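Local structure of endo-alpha-(1->5)-L-arabinanase (Bacillus licheniformis, 6B7K) at residues 47-50 / 54-57; 263-266 / 270-273; 111-114 / 120-123; 67-70 / 75-78. The protein probably catalyses the endohydrolysis of (1->5)-alpha-arabinofuranosidic linkages in (1->5)-arabinans, and carries bound calcium. All coordinates share one frame; numbering follows the deposited sequence.

The four contacts sample the five-bladed beta-propeller of family 43. Contacts 1, 2 and 3 are beta hairpins, each in a different sheet. Contact 2 lies nearest the middle, its centre about 9 Å from that of the chain, and it supplies D264 to the calcium site. Contacts 1, 3 and 4 have their centres about 19 to 20 Å from that of the chain. Contact 1 is centred about 16 Å from the centre of contact 2, and its I47 side chain is about 12 Å from that of D23, the predicted proton acceptor. Contacts 3 and 4 touch: W68 NE1 probably bonds D123 OD2 at 2.8 Å. Contacts 2 and 4 lie on opposite sides of the chain's centre, their centres about 28 Å apart.

Contact 1: 47-50 / 54-57; sequences IKST and NWSA
K48 O is met by two groups of the facing strand: a hydrogen bond from S56 N and a weaker CA-H contact from W55. S56 N is bonded to K48 O at 2.9 Å. W55 CA lies 3.1 Å from K48 O. The return bond from K48 N to S56 O is also 2.9 Å and is nearly straight, 164° at the hydrogen. K48 and S56 are therefore an antiparallel hydrogen-bonded pair. Their side chains share one face of the sheet, where K48 CG lies alongside S56 OG. The contact joins strands 44-49 and 54-61, a beta hairpin in one blade of the GH43 propeller. S49 and W55 lie on the other face. S49 CB sits over the centre of the six-membered ring of W55, 3.4 Å from its centroid, in a CH-pi contact. S49 OG is anti to its own backbone nitrogen (chi1 178°). This turns it to N54 O, to which it donates at 2.8 Å from above the carbonyl plane. G52 N in the turn is a second partner of this hydroxyl. I47 O meets the indole at its edge, 3.3 Å from W55 CZ3. The I47 side chain crosses the indole at about a right angle and places CG1 3.7 Å from W55 CE3. Beyond the hairpin, W55 packs on W33 and T35 of strand 32-38 and on L286 and I288 of strand 284-293.

Contact 2: 263-266 / 270-273; sequences QDVL and ILVR. With CA (calcium ion), chain F.
The calcium site of the propeller takes one of its ligands from this beta hairpin of strands 257-266 and 270-277. D264 binds the ion with both carboxylate oxygens, D264 OD1 at 2.7 Å and D264 OD2 at 2.5 Å from the calcium. D84 and D142 are the other aspartates of the site. A water 2.6 Å from the calcium donates to V265 O, also at 2.6 Å. The D264 side chain extends anti to the backbone nitrogen (chi1 -156°), which carries the carboxylate to the ion and not to the facing strand. V265 N bonds back to D264 OD1 at 2.8 Å, from the anti side, tilted 30° out of the carboxylate plane, and S25 OG bonds D264 OD2. Behind the ligand the strands are joined by backbone hydrogen bonds. V272 N reaches D264 O at 2.8 Å, and L266 N reaches I270 O at 2.7 Å. On the face of V265 and L271, V265 CG1 lies 4.0 Å from L271 CD1, while L271 CD2 rests on Q263 CB. F206 of strand 202-209 touches all three side chains. Cutting L271 back to an alanine would probably open a gap between V265, Q263 and F206. With D264 bonded through both its backbone and its carboxylate, the aspartate is held in place for the metal. The calcium probably offsets much of the negative charge of D264, D84 and D142, with a second calcium nearby.

Contact 3: 111-114 / 120-123; sequences ASTD and QWRD
This is a hairpin contact with a CH-pi pair beside its turn, where strand 106-113 ends and the chain returns into strand 122-130. The methyl T113 CG2 lies over one face of the W121 indole, 3.4 Å from the centroid of the six-membered ring and somewhat toward its rim. The hydroxyl of the same side chain serves the backbone: with OG1 anti to the backbone nitrogen (chi1 -173°), T113 OG1 donates to Q120 O at 2.8 Å. One side chain thus grips both the ring and the backbone of the facing segment. S112 and R122 form the antiparallel hydrogen-bonded pair. R122 N reaches S112 O at 2.7 Å, almost straight at 171°. S112 N gives a longer bond of 3.1 Å to R122 O. These two strands are the last two of a four-stranded antiparallel blade of the propeller, with 122-130 outermost. S112 N lies at the edge of the W121 ring, near its plane, and A111 CB lies 3.9 Å from W121 CE3. The same indole touches L94 on strand 92-98. S112 OG bonds Y92 O on that strand, and the R122 guanidinium forms a salt bridge with D124.

Contact 4: 67-70 / 75-78; sequences SWWK and NHEP
H76 turns its imidazole toward W69 with CG set between its backbone N and carbonyl carbon (chi1 72°). W69 answers with CG beside its backbone N and anti to the carbonyl carbon (chi1 -69°). The two rings meet in a T-shaped stack: the edge of the indole is directed at the face of the imidazole. The planes stand at 81°, and the centroid of the W69 six-membered ring is 5.6 Å from that of H76. Two places carry the touch. W69 CB lies 3.7 Å from H76 CD2, and W69 CE3 lies 4.0 Å from H76 CE1. There is no hydrogen bond between the segments, so the contact is one of ring and carbon packing. The imidazole is fixed from its own side instead. H76 ND1 donates to E77 O at 3.0 Å, with the acceptor close to the ring plane but the donor well above the carbonyl plane of E77. This bond probably restrains the rotation of the ring and so helps keep its face toward W69. Replacing H76 with an alanine is likely to leave the W69 edge without its aromatic partner and E77 O without this side-chain donor. K70 borders the imidazole, with K70 CG 4.3 Å from H76 NE2. Its ammonium leads elsewhere, to P74 O. The W69 indole also meets W68: W69 CD1 lies 3.6 Å above the W68 ring plane, toward the rim. W69 belongs to the short helix 69-72, and H76 to the loop that leads on to strand 81-87. Both rings rest on V98 of strand 92-98, with F62 packed edge-to-face on W69 and P65 touching H76.

Contact 1: 47-50 / 54-57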
loop_
_atom_site.group_PDB
_atom_site.type_symbol
_atom_site.label_atom_id
_atom_site.label_comp_id
_atom_site.label_asym_id
_atom_site.label_seq_id
_atom_site.Cartn_x
_atom_site.Cartn_y
_atom_site.Cartn_z
ATOM N N ILE A 47 -2.180 12.311 -8.383
ATOM C CA ILE A 47 -1.538 12.849 -9.573
ATOM C C ILE A 47 -1.921 11.979 -10.761
ATOM O O ILE A 47 -2.124 10.768 -10.629
ATOM C CB ILE A 47 -0.003 12.948 -9.420
ATOM C CG1 ILE A 47 0.597 11.610 -8.989
ATOM C CG2 ILE A 47 0.355 14.026 -8.415
ATOM C CD1 ILE A 47 2.096 11.668 -8.781
ATOM N N LYS A 48 -2.034 12.611 -11.924
ATOM C CA LYS A 48 -2.552 11.979 -13.127
ATOM C C LYS A 48 -1.492 11.974 -14.221
ATOM O O LYS A 48 -0.513 12.724 -14.172
ATOM C CB LYS A 48 -3.814 12.704 -13.620
ATOM C CG LYS A 48 -3.618 14.203 -13.802
ATOM C CD LYS A 48 -4.930 14.931 -14.046
ATOM C CE LYS A 48 -5.569 14.502 -15.352
ATOM N NZ LYS A 48 -6.756 15.339 -15.679
ATOM N N SER A 49 -1.706 11.119 -15.222
ATOM C CA SER A 49 -0.770 11.002 -16.332
ATOM C C SER A 49 -1.481 10.409 -17.539
ATOM O O SER A 49 -2.288 9.487 -17.401
ATOM C CB SER A 49 0.434 10.133 -15.959
ATOM O OG SER A 49 1.314 10.001 -17.059
ATOM N N THR A 50 -1.164 10.942 -18.719
ATOM C CA THR A 50 -1.697 10.432 -19.976
ATOM C C THR A 50 -0.810 9.355 -20.590
ATOM O O THR A 50 -1.324 8.418 -21.214
ATOM C CB THR A 50 -1.874 11.584 -20.976
ATOM O OG1 THR A 50 -2.797 12.543 -20.444
ATOM C CG2 THR A 50 -2.399 11.081 -22.315
ATOM N N ASN A 54 4.762 11.458 -17.685
ATOM C CA ASN A 54 4.571 12.843 -17.267
ATOM C C ASN A 54 3.366 12.921 -16.341
ATOM O O ASN A 54 2.245 12.597 -16.747
ATOM C CB ASN A 54 4.374 13.758 -18.476
ATOM C CG ASN A 54 5.686 14.247 -19.058
ATOM O OD1 ASN A 54 6.191 15.305 -18.677
ATOM N ND2 ASN A 54 6.243 13.482 -19.987
ATOM N N TRP A 55 3.592 13.366 -15.107
ATOM C CA TRP A 55 2.544 13.432 -14.101
ATOM C C TRP A 55 2.253 14.879 -13.726
ATOM O O TRP A 55 3.141 15.735 -13.727
ATOM C CB TRP A 55 2.933 12.628 -12.856
ATOM C CG TRP A 55 3.043 11.153 -13.125
ATOM C CD1 TRP A 55 4.124 10.490 -13.624
ATOM C CD2 TRP A 55 2.027 10.161 -12.920
ATOM N NE1 TRP A 55 3.850 9.149 -13.742
ATOM C CE2 TRP A 55 2.567 8.921 -13.319
ATOM C CE3 TRP A 55 0.716 10.200 -12.439
ATOM C CZ2 TRP A 55 1.844 7.734 -13.248
ATOM C CZ3 TRP A 55 -0.003 9.020 -12.374
ATOM C CH2 TRP A 55 0.564 7.803 -12.773
ATOM N N SER A 56 0.986 15.140 -13.411
ATOM C CA SER A 56 0.533 16.470 -13.032
ATOM C C SER A 56 -0.409 16.344 -11.845
ATOM O O SER A 56 -0.997 15.287 -11.603
ATOM C CB SER A 56 -0.165 17.184 -14.196
ATOM O OG SER A 56 -1.369 16.519 -14.535
ATOM N N ALA A 57 -0.549 17.440 -11.104
ATOM C CA ALA A 57 -1.365 17.427 -9.899
ATOM C C ALA A 57 -2.836 17.228 -10.243
ATOM O O ALA A 57 -3.301 17.592 -11.325
ATOM C CB ALA A 57 -1.179 18.725 -9.113
#

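Contact 2: 263-266 / 270-273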
loop_
_atom_site.group_PDB
_atom_site.type_symbol
_atom_site.label_atom_id
_atom_site.label_comp_id
_atom_site.label_asym_id
_atom_site.label_seq_id
_atom_site.Cartn_x
_atom_site.Cartn_y
_atom_site.Cartn_z
ATOM N N GLN A 263 5.307 -0.237 -1.949
ATOM C CA GLN A 263 5.007 -0.593 -3.321
ATOM C C GLN A 263 3.549 -1.020 -3.464
ATOM O O GLN A 263 2.814 -1.186 -2.486
ATOM C CB GLN A 263 5.927 -1.717 -3.793
ATOM C CG GLN A 263 5.537 -3.090 -3.262
ATOM C CD GLN A 263 5.539 -3.162 -1.745
ATOM O OE1 GLN A 263 6.443 -2.645 -1.088
ATOM N NE2 GLN A 263 4.516 -3.791 -1.183
ATOM N N ASP A 264 3.136 -1.189 -4.716
ATOM C CA ASP A 264 1.845 -1.773 -5.042
ATOM C C ASP A 264 1.922 -2.272 -6.476
ATOM O O ASP A 264 2.681 -1.738 -7.289
ATOM C CB ASP A 264 0.699 -0.770 -4.870
ATOM C CG ASP A 264 -0.640 -1.448 -4.637
ATOM O OD1 ASP A 264 -0.718 -2.686 -4.782
ATOM O OD2 ASP A 264 -1.611 -0.746 -4.295
ATOM N N VAL A 265 1.140 -3.306 -6.775
ATOM C CA VAL A 265 1.147 -3.943 -8.087
ATOM C C VAL A 265 -0.221 -3.770 -8.733
ATOM O O VAL A 265 -1.253 -3.820 -8.055
ATOM C CB VAL A 265 1.528 -5.436 -7.996
ATOM C CG1 VAL A 265 2.978 -5.586 -7.561
ATOM C CG2 VAL A 265 0.604 -6.168 -7.034
ATOM N N LEU A 266 -0.224 -3.566 -10.050
ATOM C CA LEU A 266 -1.449 -3.376 -10.815
ATOM C C LEU A 266 -1.481 -4.360 -11.971
ATOM O O LEU A 266 -0.537 -4.420 -12.767
ATOM C CB LEU A 266 -1.559 -1.946 -11.354
ATOM C CG LEU A 266 -2.657 -1.681 -12.389
ATOM C CD1 LEU A 266 -4.037 -1.865 -11.775
ATOM C CD2 LEU A 266 -2.508 -0.289 -12.990
ATOM N N ILE A 270 2.579 -4.294 -13.346
ATOM C CA ILE A 270 3.087 -2.960 -13.039
ATOM C C ILE A 270 3.267 -2.837 -11.532
ATOM O O ILE A 270 2.290 -2.920 -10.781
ATOM C CB ILE A 270 2.146 -1.855 -13.550
ATOM C CG1 ILE A 270 2.064 -1.886 -15.078
ATOM C CG2 ILE A 270 2.607 -0.493 -13.060
ATOM C CD1 ILE A 270 0.954 -1.043 -15.647
ATOM N N LEU A 271 4.507 -2.628 -11.091
ATOM C CA LEU A 271 4.814 -2.356 -9.691
ATOM C C LEU A 271 5.186 -0.886 -9.552
ATOM O O LEU A 271 6.188 -0.440 -10.121
ATOM C CB LEU A 271 5.951 -3.251 -9.187
ATOM C CG LEU A 271 6.344 -3.161 -7.703
ATOM C CD1 LEU A 271 6.854 -4.504 -7.208
ATOM C CD2 LEU A 271 7.395 -2.080 -7.442
ATOM N N VAL A 272 4.384 -0.143 -8.799
ATOM C CA VAL A 272 4.685 1.237 -8.480
ATOM C C VAL A 272 5.330 1.292 -7.103
ATOM O O VAL A 272 5.255 0.352 -6.317
ATOM C CB VAL A 272 3.435 2.138 -8.545
ATOM C CG1 VAL A 272 3.000 2.316 -9.988
ATOM C CG2 VAL A 272 2.319 1.554 -7.687
ATOM N N ARG A 273 5.940 2.434 -6.789
ATOM C CA ARG A 273 6.899 2.501 -5.699
ATOM C C ARG A 273 7.392 3.930 -5.511
ATOM O O ARG A 273 7.546 4.664 -6.492
ATOM C CB ARG A 273 8.053 1.546 -6.010
ATOM C CG ARG A 273 9.357 1.810 -5.317
ATOM C CD ARG A 273 10.427 0.943 -5.952
ATOM N NE ARG A 273 10.880 1.471 -7.235
ATOM C CZ ARG A 273 11.701 0.824 -8.057
ATOM N NH1 ARG A 273 12.148 -0.383 -7.738
ATOM N NH2 ARG A 273 12.073 1.383 -9.201
HETATM CA CA CA F . -3.350 -2.545 -4.055
HETATM O O HOH W 1 -3.158 -3.844 -6.313
#

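Contact 3: 111-114 / 120-123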
loop_
_atom_site.group_PDB
_atom_site.type_symbol
_atom_site.label_atom_id
_atom_site.label_comp_id
_atom_site.label_asym_id
_atom_site.label_seq_id
_atom_site.Cartn_x
_atom_site.Cartn_y
_atom_site.Cartn_z
ATOM N N ALA A 111 -13.305 5.138 1.183
ATOM C CA ALA A 111 -13.996 6.029 0.267
ATOM C C ALA A 111 -14.313 5.268 -1.012
ATOM O O ALA A 111 -13.637 4.297 -1.366
ATOM C CB ALA A 111 -13.160 7.277 -0.046
ATOM N N SER A 112 -15.351 5.720 -1.712
ATOM C CA SER A 112 -15.837 4.986 -2.868
ATOM C C SER A 112 -16.393 5.951 -3.905
ATOM O O SER A 112 -16.870 7.039 -3.573
ATOM C CB SER A 112 -16.908 3.968 -2.459
ATOM O OG SER A 112 -17.398 3.266 -3.583
ATOM N N THR A 113 -16.324 5.534 -5.168
ATOM C CA THR A 113 -16.923 6.275 -6.269
ATOM C C THR A 113 -17.135 5.323 -7.435
ATOM O O THR A 113 -16.506 4.264 -7.517
ATOM C CB THR A 113 -16.055 7.455 -6.712
ATOM O OG1 THR A 113 -16.776 8.236 -7.675
ATOM C CG2 THR A 113 -14.773 6.953 -7.351
ATOM N N ASP A 114 -18.032 5.721 -8.339
ATOM C CA ASP A 114 -18.258 4.979 -9.571
ATOM C C ASP A 114 -17.287 5.359 -10.676
ATOM O O ASP A 114 -17.136 4.598 -11.641
ATOM C CB ASP A 114 -19.687 5.205 -10.079
ATOM C CG ASP A 114 -19.874 6.578 -10.700
ATOM O OD1 ASP A 114 -19.603 7.586 -10.017
ATOM O OD2 ASP A 114 -20.274 6.648 -11.879
ATOM N N GLN A 120 -16.086 12.841 -7.071
ATOM C CA GLN A 120 -17.086 12.765 -6.012
ATOM C C GLN A 120 -16.935 11.422 -5.312
ATOM O O GLN A 120 -17.177 10.371 -5.915
ATOM C CB GLN A 120 -18.490 12.936 -6.587
ATOM C CG GLN A 120 -19.621 12.605 -5.627
ATOM C CD GLN A 120 -20.989 12.795 -6.264
ATOM O OE1 GLN A 120 -21.095 13.126 -7.445
ATOM N NE2 GLN A 120 -22.043 12.588 -5.481
ATOM N N TRP A 121 -16.542 11.458 -4.040
ATOM C CA TRP A 121 -16.256 10.257 -3.269
ATOM C C TRP A 121 -17.235 10.139 -2.110
ATOM O O TRP A 121 -17.489 11.120 -1.403
ATOM C CB TRP A 121 -14.815 10.272 -2.756
ATOM C CG TRP A 121 -13.812 10.115 -3.854
ATOM C CD1 TRP A 121 -13.289 11.103 -4.634
ATOM C CD2 TRP A 121 -13.219 8.890 -4.307
ATOM N NE1 TRP A 121 -12.404 10.572 -5.541
ATOM C CE2 TRP A 121 -12.344 9.216 -5.362
ATOM C CE3 TRP A 121 -13.343 7.552 -3.921
ATOM C CZ2 TRP A 121 -11.595 8.253 -6.035
ATOM C CZ3 TRP A 121 -12.598 6.597 -4.591
ATOM C CH2 TRP A 121 -11.734 6.952 -5.634
ATOM N N ARG A 122 -17.780 8.940 -1.923
ATOM C CA ARG A 122 -18.715 8.657 -0.845
ATOM C C ARG A 122 -17.963 8.187 0.396
ATOM O O ARG A 122 -16.962 7.472 0.296
ATOM C CB ARG A 122 -19.724 7.593 -1.285
ATOM C CG ARG A 122 -20.666 7.126 -0.190
ATOM C CD ARG A 122 -20.879 5.627 -0.271
ATOM N NE ARG A 122 -21.599 5.242 -1.479
ATOM C CZ ARG A 122 -21.722 3.991 -1.911
ATOM N NH1 ARG A 122 -21.163 2.995 -1.238
ATOM N NH2 ARG A 122 -22.401 3.737 -3.020
ATOM N N ASP A 123 -18.452 8.594 1.567
ATOM C CA ASP A 123 -17.829 8.245 2.842
ATOM C C ASP A 123 -18.393 6.911 3.324
ATOM O O ASP A 123 -19.541 6.841 3.777
ATOM C CB ASP A 123 -18.068 9.341 3.876
ATOM C CG ASP A 123 -17.368 9.062 5.193
ATOM O OD1 ASP A 123 -16.453 8.210 5.218
ATOM O OD2 ASP A 123 -17.736 9.693 6.206
#

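Contact 4: 67-70 / 75-78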
loop_
_atom_site.group_PDB
_atom_site.type_symbol
_atom_site.label_atom_id
_atom_site.label_comp_id
_atom_site.label_asym_id
_atom_site.label_seq_id
_atom_site.Cartn_x
_atom_site.Cartn_y
_atom_site.Cartn_z
ATOM N N SER A 67 -15.446 14.196 9.949
ATOM C CA SER A 67 -15.798 14.401 11.350
ATOM C C SER A 67 -15.453 13.179 12.195
ATOM O O SER A 67 -14.861 13.306 13.274
ATOM C CB SER A 67 -17.285 14.737 11.474
ATOM O OG SER A 67 -18.092 13.665 11.016
ATOM N N TRP A 68 -15.810 11.987 11.720
ATOM C CA TRP A 68 -15.629 10.791 12.534
ATOM C C TRP A 68 -14.169 10.366 12.667
ATOM O O TRP A 68 -13.894 9.417 13.408
ATOM C CB TRP A 68 -16.463 9.640 11.968
ATOM C CG TRP A 68 -16.099 9.248 10.576
ATOM C CD1 TRP A 68 -16.645 9.727 9.422
ATOM C CD2 TRP A 68 -15.109 8.287 10.185
ATOM N NE1 TRP A 68 -16.056 9.126 8.336
ATOM C CE2 TRP A 68 -15.111 8.237 8.778
ATOM C CE3 TRP A 68 -14.223 7.466 10.889
ATOM C CZ2 TRP A 68 -14.258 7.399 8.060
ATOM C CZ3 TRP A 68 -13.378 6.633 10.175
ATOM C CH2 TRP A 68 -13.402 6.607 8.774
ATOM N N TRP A 69 -13.235 11.026 11.974
ATOM C CA TRP A 69 -11.819 10.781 12.232
ATOM C C TRP A 69 -11.451 11.180 13.653
ATOM O O TRP A 69 -10.739 10.446 14.350
ATOM C CB TRP A 69 -10.954 11.541 11.226
ATOM C CG TRP A 69 -11.050 11.023 9.824
ATOM C CD1 TRP A 69 -11.569 9.826 9.426
ATOM C CD2 TRP A 69 -10.618 11.690 8.632
ATOM N NE1 TRP A 69 -11.484 9.705 8.060
ATOM C CE2 TRP A 69 -10.906 10.837 7.549
ATOM C CE3 TRP A 69 -10.015 12.925 8.376
ATOM C CZ2 TRP A 69 -10.613 11.180 6.231
ATOM C CZ3 TRP A 69 -9.725 13.262 7.067
ATOM C CH2 TRP A 69 -10.023 12.393 6.012
ATOM N N LYS A 70 -11.935 12.340 14.103
ATOM C CA LYS A 70 -11.684 12.786 15.468
ATOM C C LYS A 70 -12.237 11.819 16.507
ATOM O O LYS A 70 -11.809 11.865 17.664
ATOM C CB LYS A 70 -12.285 14.178 15.683
ATOM C CG LYS A 70 -11.515 15.310 15.017
ATOM C CD LYS A 70 -10.268 15.669 15.811
ATOM C CE LYS A 70 -10.621 16.081 17.237
ATOM N NZ LYS A 70 -9.416 16.426 18.041
ATOM N N ASN A 75 -6.090 12.776 17.590
ATOM C CA ASN A 75 -4.853 13.502 17.323
ATOM C C ASN A 75 -4.343 13.293 15.903
ATOM O O ASN A 75 -3.131 13.401 15.666
ATOM C CB ASN A 75 -3.775 13.093 18.329
ATOM C CG ASN A 75 -4.171 13.374 19.767
ATOM O OD1 ASN A 75 -4.362 12.452 20.560
ATOM N ND2 ASN A 75 -4.280 14.652 20.114
ATOM N N HIS A 76 -5.224 13.004 14.949
ATOM C CA HIS A 76 -4.768 12.595 13.629
ATOM C C HIS A 76 -4.094 13.747 12.898
ATOM O O HIS A 76 -4.506 14.906 13.008
ATOM C CB HIS A 76 -5.931 12.049 12.797
ATOM C CG HIS A 76 -6.907 13.087 12.338
ATOM N ND1 HIS A 76 -6.677 13.898 11.248
ATOM C CD2 HIS A 76 -8.132 13.426 12.805
ATOM C CE1 HIS A 76 -7.710 14.703 11.072
ATOM N NE2 HIS A 76 -8.607 14.438 12.004
ATOM N N GLU A 77 -3.040 13.417 12.158
ATOM C CA GLU A 77 -2.349 14.404 11.352
ATOM C C GLU A 77 -3.261 14.881 10.224
ATOM O O GLU A 77 -4.098 14.119 9.733
ATOM C CB GLU A 77 -1.066 13.812 10.775
ATOM C CG GLU A 77 -0.145 13.190 11.813
ATOM C CD GLU A 77 0.994 12.411 11.188
ATOM O OE1 GLU A 77 1.042 12.320 9.944
ATOM O OE2 GLU A 77 1.840 11.885 11.939
ATOM N N PRO A 78 -3.121 16.140 9.795
ATOM C CA PRO A 78 -4.044 16.665 8.774
ATOM C C PRO A 78 -4.009 15.888 7.470
ATOM O O PRO A 78 -5.054 15.728 6.828
ATOM C CB PRO A 78 -3.573 18.116 8.588
ATOM C CG PRO A 78 -2.155 18.123 9.058
ATOM C CD PRO A 78 -2.099 17.130 10.178
#